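Local structure of Lmaj004091aaa (Leishmania major, 1XTP) at residues 102-107 with 129-134. The protein probably transfers methyl groups from S-adenosyl-L-methionine to the N-terminal amine of proteins that begin X-Pro-Lys. Residues are numbered along the deposited sequence; the frame is centred on the assembly and turned at random.
Sequences AGIGRI and LEEAKR. With SAI (S-adenosyl-L-homoselenocysteine), chain B.
Ala-132 of helix 126-135 lies against loop 102-105, part of the glycine-rich first motif between strand 96-100 and helix 106-115 of the Rossmann-like methyltransferase fold. Ala-132 CA lies 3.4 Å from Ile-104 O in a CA-H...O contact, while Ala-132 CB touches the same peptide carbonyl and reaches Gly-103 O at 3.9 Å. The small methyl lets helix and loop come close, the CA atoms of Ile-104 and Ala-132 being 4.2 Å apart. Beside it Ile-104 and Glu-131 run side by side in the same direction, Ile-104 CG2 3.8 Å from Glu-131 CG. Glu-131 sets CG anti to its backbone N (chi1 178°) and bends at chi2; its OE1 forms a salt bridge with Arg-134, whose NE and NH2 both grip this one oxygen. On the ligand side, Gly-103 CA packs 3.2 Å from O3' of S-adenosyl-L-homoselenocysteine, and Gly-103 N is hydrogen-bonded to Glu-123 OE1, whose partner oxygen OE2 binds the ligand. Arg-106, first in the helix that Gly-105 N-caps, meets the ligand carboxylate edge-on. Arg-106 NE bonds ligand OXT at 2.8 Å; Arg-106 NH2 reaches ligand O at 2.9 Å, nearly straight. Arg-106 NH1 is salt-bridged to Asp-78 OD2 and hydrogen-bonded to His-75 ND1.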
# COMPACT_ATOMS: atom_id res chain seq x y z
N ALA A 102 2.68 7.19 -4.14
CA ALA A 102 2.42 7.33 -5.57
C ALA A 102 3.61 7.09 -6.49
O ALA A 102 3.42 6.76 -7.66
CB ALA A 102 1.87 8.70 -5.84
N GLY A 103 4.82 7.26 -5.96
CA GLY A 103 6.03 7.14 -6.74
C GLY A 103 6.03 8.18 -7.84
O GLY A 103 5.94 9.37 -7.56
N ILE A 104 6.13 7.73 -9.09
CA ILE A 104 6.12 8.65 -10.24
C ILE A 104 4.72 8.89 -10.81
O ILE A 104 4.59 9.41 -11.92
CB ILE A 104 7.04 8.18 -11.40
CG1 ILE A 104 6.53 6.86 -11.98
CG2 ILE A 104 8.49 8.08 -10.94
CD1 ILE A 104 7.12 6.55 -13.31
N GLY A 105 3.69 8.46 -10.07
CA GLY A 105 2.29 8.72 -10.44
C GLY A 105 1.72 7.77 -11.47
O GLY A 105 0.81 8.14 -12.21
N ARG A 106 2.26 6.55 -11.52
CA ARG A 106 1.84 5.53 -12.48
C ARG A 106 0.36 5.18 -12.42
O ARG A 106 -0.32 5.06 -13.48
CB ARG A 106 2.66 4.25 -12.26
CG ARG A 106 2.35 3.11 -13.25
CD ARG A 106 3.08 1.81 -12.83
NE ARG A 106 2.52 1.29 -11.58
CZ ARG A 106 1.48 0.47 -11.47
NH1 ARG A 106 0.85 0.00 -12.54
NH2 ARG A 106 1.07 0.10 -10.27
N ILE A 107 -0.15 4.96 -11.21
CA ILE A 107 -1.55 4.63 -11.04
C ILE A 107 -2.45 5.85 -11.37
O ILE A 107 -3.50 5.71 -12.03
CB ILE A 107 -1.84 4.05 -9.62
CG1 ILE A 107 -1.03 2.75 -9.40
CG2 ILE A 107 -3.36 3.78 -9.44
CD1 ILE A 107 -1.02 2.25 -7.97
N LEU A 129 8.38 12.24 -6.53
CA LEU A 129 7.28 13.21 -6.60
C LEU A 129 7.47 14.27 -7.68
O LEU A 129 6.51 14.68 -8.35
CB LEU A 129 7.09 13.88 -5.24
CG LEU A 129 5.87 14.79 -5.04
CD1 LEU A 129 4.58 14.05 -5.29
CD2 LEU A 129 5.86 15.36 -3.63
N GLU A 130 8.71 14.72 -7.84
CA GLU A 130 9.07 15.69 -8.88
C GLU A 130 8.85 15.14 -10.27
O GLU A 130 8.35 15.83 -11.14
CB GLU A 130 10.54 16.13 -8.71
CG GLU A 130 10.78 17.11 -7.55
CD GLU A 130 9.83 18.32 -7.58
OE1 GLU A 130 9.76 19.00 -8.64
OE2 GLU A 130 9.14 18.56 -6.56
N GLU A 131 9.23 13.90 -10.49
CA GLU A 131 8.99 13.24 -11.76
C GLU A 131 7.49 13.04 -12.04
O GLU A 131 7.05 13.20 -13.18
CB GLU A 131 9.73 11.91 -11.80
CG GLU A 131 9.51 11.12 -13.07
CD GLU A 131 9.97 11.84 -14.32
OE1 GLU A 131 10.84 12.73 -14.24
OE2 GLU A 131 9.46 11.48 -15.41
N ALA A 132 6.72 12.67 -11.02
CA ALA A 132 5.26 12.63 -11.11
C ALA A 132 4.66 13.94 -11.62
O ALA A 132 3.76 13.92 -12.47
CB ALA A 132 4.66 12.31 -9.73
N LYS A 133 5.13 15.07 -11.07
CA LYS A 133 4.70 16.40 -11.53
C LYS A 133 4.91 16.59 -13.04
O LYS A 133 4.04 17.13 -13.72
CB LYS A 133 5.45 17.52 -10.78
CG LYS A 133 4.93 17.80 -9.42
CD LYS A 133 5.77 18.85 -8.73
CE LYS A 133 5.47 18.92 -7.26
NZ LYS A 133 6.45 19.79 -6.56
N ARG A 134 6.05 16.13 -13.55
CA ARG A 134 6.34 16.20 -14.98
C ARG A 134 5.50 15.22 -15.80
O ARG A 134 5.03 15.54 -16.87
CB ARG A 134 7.82 15.93 -15.25
CG ARG A 134 8.73 16.97 -14.65
CD ARG A 134 10.18 16.79 -15.10
NE ARG A 134 10.90 15.83 -14.26
CZ ARG A 134 11.35 16.09 -13.03
NH1 ARG A 134 11.16 17.28 -12.46
NH2 ARG A 134 12.00 15.14 -12.36
N SAI B . 2.15 3.04 -5.73
CA SAI B . 3.01 3.29 -6.92
CB SAI B . 4.47 3.16 -6.54
CG SAI B . 4.92 1.79 -6.04
SE SAI B . 6.84 1.85 -5.61
C SAI B . 2.77 2.32 -8.06
O SAI B . 2.19 1.25 -7.86
OXT SAI B . 3.18 2.56 -9.19
C5' SAI B . 6.63 2.19 -3.67
C4' SAI B . 6.56 3.68 -3.32
O4' SAI B . 6.31 3.80 -1.96
C3' SAI B . 7.84 4.46 -3.57
O3' SAI B . 7.58 5.61 -4.34
C2' SAI B . 8.36 4.87 -2.21
O2' SAI B . 9.02 6.13 -2.23
C1' SAI B . 7.05 4.90 -1.47
N9 SAI B . 7.16 4.81 -0.02
C8 SAI B . 8.13 4.15 0.70
N7 SAI B . 7.86 4.30 1.99
C5 SAI B . 6.72 5.03 2.11
C6 SAI B . 5.99 5.47 3.21
N6 SAI B . 6.41 5.17 4.44
N1 SAI B . 4.84 6.22 3.02
C2 SAI B . 4.41 6.55 1.74
N3 SAI B . 5.14 6.10 0.65
C4 SAI B . 6.26 5.35 0.84